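Local atomic coordinates of cryptic loci regulator 2 (Schizosaccharomyces pombe 972h-, PDB entry 5IKJ), a protein that acts upstream of histone deacetylases to promote transcriptional silencing and is required for proper nucleosome positioning at heterochromatic loci in fission yeast. Residues S240-G245 with Y288-K293; G381-A386 with S516-A521. All blocks are in the same frame, centred on the assembly; numbering follows the deposited sequence.

Contact 1. Residues S240-G245 with Y288-K293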
# COMPACT_ATOMS: atom_id res chain seq x y z
N SER A 240 -7.05 -11.71 -4.54
CA SER A 240 -8.36 -12.37 -4.51
C SER A 240 -8.84 -12.39 -3.07
O SER A 240 -8.64 -13.36 -2.33
CB SER A 240 -8.26 -13.77 -5.10
OG SER A 240 -9.54 -14.23 -5.53
N SER A 241 -9.48 -11.30 -2.66
CA SER A 241 -9.76 -11.07 -1.24
C SER A 241 -10.71 -9.90 -1.11
O SER A 241 -10.97 -9.16 -2.07
CB SER A 241 -8.47 -10.81 -0.47
OG SER A 241 -7.78 -9.69 -1.00
N TYR A 242 -11.25 -9.74 0.09
CA TYR A 242 -12.03 -8.56 0.45
C TYR A 242 -11.12 -7.51 1.07
O TYR A 242 -10.06 -7.82 1.63
CB TYR A 242 -13.16 -8.94 1.40
CG TYR A 242 -14.21 -9.80 0.74
CD1 TYR A 242 -15.29 -9.22 0.07
CD2 TYR A 242 -14.12 -11.18 0.76
CE1 TYR A 242 -16.24 -10.00 -0.54
CE2 TYR A 242 -15.08 -11.97 0.14
CZ TYR A 242 -16.14 -11.37 -0.50
OH TYR A 242 -17.09 -12.16 -1.12
N ARG A 243 -11.54 -6.25 0.97
CA ARG A 243 -10.65 -5.13 1.21
C ARG A 243 -11.12 -4.30 2.40
O ARG A 243 -12.32 -4.21 2.68
CB ARG A 243 -10.53 -4.26 -0.05
CG ARG A 243 -9.89 -5.01 -1.20
CD ARG A 243 -9.96 -4.26 -2.52
NE ARG A 243 -9.14 -4.93 -3.53
CZ ARG A 243 -9.18 -4.66 -4.83
NH1 ARG A 243 -10.01 -3.74 -5.31
NH2 ARG A 243 -8.39 -5.33 -5.67
N LEU A 244 -10.15 -3.71 3.09
CA LEU A 244 -10.42 -2.96 4.31
C LEU A 244 -11.36 -1.80 4.03
O LEU A 244 -11.08 -0.96 3.16
CB LEU A 244 -9.10 -2.46 4.89
CG LEU A 244 -8.12 -3.55 5.33
CD1 LEU A 244 -6.76 -2.97 5.67
CD2 LEU A 244 -8.68 -4.32 6.52
N GLY A 245 -12.47 -1.75 4.76
CA GLY A 245 -13.45 -0.70 4.60
C GLY A 245 -14.60 -1.03 3.68
O GLY A 245 -15.52 -0.22 3.55
N TYR A 288 -6.75 -14.58 3.93
CA TYR A 288 -7.05 -13.73 5.06
C TYR A 288 -8.07 -14.36 6.00
O TYR A 288 -8.98 -15.08 5.56
CB TYR A 288 -7.60 -12.37 4.60
CG TYR A 288 -6.59 -11.44 3.98
CD1 TYR A 288 -5.42 -11.12 4.64
CD2 TYR A 288 -6.82 -10.86 2.74
CE1 TYR A 288 -4.50 -10.25 4.08
CE2 TYR A 288 -5.91 -10.00 2.16
CZ TYR A 288 -4.75 -9.70 2.84
OH TYR A 288 -3.84 -8.84 2.27
N GLN A 289 -7.92 -14.07 7.28
CA GLN A 289 -9.04 -14.01 8.20
C GLN A 289 -9.61 -12.61 8.14
O GLN A 289 -8.86 -11.63 8.14
CB GLN A 289 -8.64 -14.33 9.64
CG GLN A 289 -7.77 -15.55 9.85
CD GLN A 289 -7.52 -15.82 11.32
OE1 GLN A 289 -6.39 -15.70 11.80
NE2 GLN A 289 -8.57 -16.17 12.05
N TYR A 290 -10.93 -12.50 8.09
CA TYR A 290 -11.60 -11.21 8.09
C TYR A 290 -12.30 -10.99 9.43
O TYR A 290 -12.88 -11.92 10.00
CB TYR A 290 -12.61 -11.10 6.95
CG TYR A 290 -11.99 -11.29 5.58
CD1 TYR A 290 -11.22 -10.29 5.00
CD2 TYR A 290 -12.16 -12.47 4.88
CE1 TYR A 290 -10.65 -10.46 3.76
CE2 TYR A 290 -11.59 -12.65 3.63
CZ TYR A 290 -10.84 -11.64 3.08
OH TYR A 290 -10.27 -11.82 1.84
N HIS A 291 -12.23 -9.76 9.92
CA HIS A 291 -12.85 -9.36 11.18
C HIS A 291 -13.73 -8.16 10.89
O HIS A 291 -13.24 -7.12 10.45
CB HIS A 291 -11.79 -9.04 12.23
CG HIS A 291 -10.62 -9.97 12.20
ND1 HIS A 291 -10.67 -11.23 12.75
CD2 HIS A 291 -9.38 -9.83 11.68
CE1 HIS A 291 -9.50 -11.83 12.57
NE2 HIS A 291 -8.71 -11.00 11.93
N CYS A 292 -15.03 -8.31 11.13
CA CYS A 292 -16.02 -7.40 10.59
C CYS A 292 -16.79 -6.71 11.71
O CYS A 292 -16.67 -7.04 12.89
CB CYS A 292 -16.99 -8.14 9.67
SG CYS A 292 -16.16 -9.16 8.43
N LYS A 293 -17.58 -5.72 11.30
CA LYS A 293 -18.46 -4.96 12.17
C LYS A 293 -19.83 -4.91 11.50
O LYS A 293 -19.95 -4.34 10.41
CB LYS A 293 -17.92 -3.55 12.42
CG LYS A 293 -18.92 -2.55 13.00
CD LYS A 293 -19.35 -2.91 14.41
CE LYS A 293 -20.16 -1.79 15.04
NZ LYS A 293 -21.32 -1.37 14.21
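Tyr290 reaches Tyr242 because its CG stands anti to the carbonyl carbon (chi1 -59°), a torsion that carries the ring off the strand and brings its hydroxyl to the backbone of Tyr242. There a backbone N-H of the loop meets a tyrosine hydroxyl from the strand: Tyr242 N donates to Tyr290 OH at 2.9 Å in a nearly straight bond (161°). Ser241 CB presses on the same oxygen, 3.1 Å from Tyr290 OH. Tyr242 then turns its ring edge toward the face of Tyr290 in a T-shaped pair, centroids 5.7 Å apart and planes at 86°, while Tyr242 CB rests 3.8 Å from Tyr290 CE1. The opposite face of the Tyr290 ring is backed by Tyr288 CB, offset toward the rim, so the phenol is enclosed on both faces. Tyr288 extends the contact with its ring edge, its CD2 lying 3.6 Å from Ser241 CB; the Ser241 hydroxyl itself is bonded to Trp238 O. Arg264 NH1, from strand 255-266, holds Tyr242 O. A buried, irregular loop is thus held through Tyr242 to Tyr288 and Tyr290 of an antiparallel sheet whose first four strands form a meander, with strand 288-294 between 255-266 and 300-304.

Contact 2. Residues G381-A386 with S516-A521; sequences GIFRGA and SSRLSA
Arg518 grips Gly385 O end-on, with NH1 and NH2 both converging on this one oxygen. The two bonds are matched: NH1 to Gly385 O is 2.9 Å and NH2 to Gly385 O is also 2.9 Å, each bent to 141° at the hydrogen, as expected when one acceptor lies between two donors in the guanidinium plane. NE, on the side of the group nearer the chain, is satisfied separately by Gly245 O. Main-chain carbonyls therefore grip all three nitrogens, fixing the rotation of the group, and their dipoles probably offset part of its charge. Against one face of it, Phe383 CD1 lies 3.5 Å from Arg518 CZ, over the centre of the guanidinium, with ring and guanidinium planes only 21° apart. The bend at chi2 (53°) carries the aliphatic part across the ring face, and Arg518 CD sits 4.0 Å from the Phe383 ring centroid in a CH-pi contact. Backbone hydrogen bonds link Arg518 and Leu519 to another protein chain, whose backbone also packs on Phe383. Within the subunit, the first turn of helix 518-522 is thus fastened to the end of strand 377-384, beside strand 333-340, whose Asn335 and Thr333 pair with Phe383 and Gly385 through the backbone.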
# COMPACT_ATOMS: atom_id res chain seq x y z
N GLY A 381 -6.31 5.36 -4.86
CA GLY A 381 -7.53 4.57 -4.93
C GLY A 381 -8.75 5.40 -4.63
O GLY A 381 -8.68 6.61 -4.39
N ILE A 382 -9.89 4.71 -4.62
CA ILE A 382 -11.19 5.35 -4.45
C ILE A 382 -12.19 4.31 -3.96
O ILE A 382 -12.24 3.19 -4.48
CB ILE A 382 -11.66 5.98 -5.78
CG1 ILE A 382 -12.93 6.81 -5.56
CG2 ILE A 382 -11.91 4.90 -6.83
CD1 ILE A 382 -13.29 7.69 -6.74
N PHE A 383 -12.97 4.66 -2.94
CA PHE A 383 -14.11 3.84 -2.55
C PHE A 383 -15.26 4.14 -3.49
O PHE A 383 -15.68 5.30 -3.62
CB PHE A 383 -14.52 4.14 -1.11
CG PHE A 383 -13.73 3.40 -0.08
CD1 PHE A 383 -14.04 2.09 0.25
CD2 PHE A 383 -12.68 4.01 0.59
CE1 PHE A 383 -13.31 1.40 1.21
CE2 PHE A 383 -11.95 3.33 1.54
CZ PHE A 383 -12.27 2.03 1.85
N ARG A 384 -15.78 3.11 -4.15
CA ARG A 384 -16.98 3.23 -4.97
C ARG A 384 -18.09 2.48 -4.25
O ARG A 384 -18.19 1.25 -4.37
CB ARG A 384 -16.77 2.69 -6.38
CG ARG A 384 -17.99 2.89 -7.27
CD ARG A 384 -17.91 2.13 -8.57
NE ARG A 384 -19.10 2.39 -9.39
CZ ARG A 384 -20.29 1.85 -9.18
NH1 ARG A 384 -20.47 1.00 -8.18
NH2 ARG A 384 -21.31 2.16 -9.97
N GLY A 385 -18.91 3.21 -3.51
CA GLY A 385 -19.97 2.59 -2.74
C GLY A 385 -19.45 1.53 -1.80
O GLY A 385 -18.75 1.83 -0.83
N ALA A 386 -19.79 0.27 -2.08
CA ALA A 386 -19.41 -0.84 -1.21
C ALA A 386 -17.98 -1.31 -1.41
O ALA A 386 -17.42 -1.95 -0.51
CB ALA A 386 -20.36 -2.02 -1.43
N SER A 516 -15.52 12.89 2.49
CA SER A 516 -14.10 13.17 2.70
C SER A 516 -13.33 11.96 3.21
O SER A 516 -12.10 12.02 3.28
CB SER A 516 -13.95 14.31 3.71
OG SER A 516 -14.52 13.95 4.96
N SER A 517 -14.02 10.87 3.54
CA SER A 517 -13.41 9.77 4.27
C SER A 517 -14.39 8.62 4.32
O SER A 517 -15.60 8.82 4.21
CB SER A 517 -13.03 10.21 5.69
OG SER A 517 -12.40 9.17 6.41
N ARG A 518 -13.86 7.40 4.49
CA ARG A 518 -14.72 6.25 4.71
C ARG A 518 -15.41 6.35 6.07
O ARG A 518 -16.61 6.08 6.18
CB ARG A 518 -13.92 4.96 4.62
CG ARG A 518 -14.77 3.69 4.56
CD ARG A 518 -15.81 3.77 3.46
NE ARG A 518 -16.21 2.46 2.95
CZ ARG A 518 -17.07 2.27 1.96
NH1 ARG A 518 -17.63 3.31 1.35
NH2 ARG A 518 -17.37 1.04 1.56
N LEU A 519 -14.67 6.75 7.10
CA LEU A 519 -15.26 6.91 8.42
C LEU A 519 -16.39 7.94 8.40
O LEU A 519 -17.40 7.78 9.09
CB LEU A 519 -14.19 7.33 9.43
CG LEU A 519 -14.62 7.42 10.90
CD1 LEU A 519 -15.17 6.09 11.40
CD2 LEU A 519 -13.44 7.86 11.76
N SER A 520 -16.24 9.00 7.60
CA SER A 520 -17.28 10.01 7.51
C SER A 520 -18.57 9.44 6.93
O SER A 520 -19.67 9.79 7.37
CB SER A 520 -16.80 11.20 6.67
OG SER A 520 -17.88 12.02 6.28
N ALA A 521 -18.45 8.54 5.95
CA ALA A 521 -19.63 7.90 5.38
C ALA A 521 -20.18 6.81 6.29
O ALA A 521 -21.40 6.62 6.34
CB ALA A 521 -19.29 7.31 4.00

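How the contacts relate
Followed from the N terminus, the chain leaves helix 214-237 and enters the loop of contact 1, which closes when strand 288-294 returns to it. Contact 2 opens later, at the end of strand 377-384, and closes only when the chain reaches helix 518-522, after the last strand of the mixed sheet, 513-514. The two loops are in series, neither nested nor crossed, yet they meet in space with centres about 15 Å apart. They touch at the end of segment 240-245, where Leu244 O lies 3.5 Å from Phe383 CZ, and Arg243 adds a salt bridge to Asp393. Segment 240-245 therefore sits between the five-stranded antiparallel sheet and the mixed sheet, joining both.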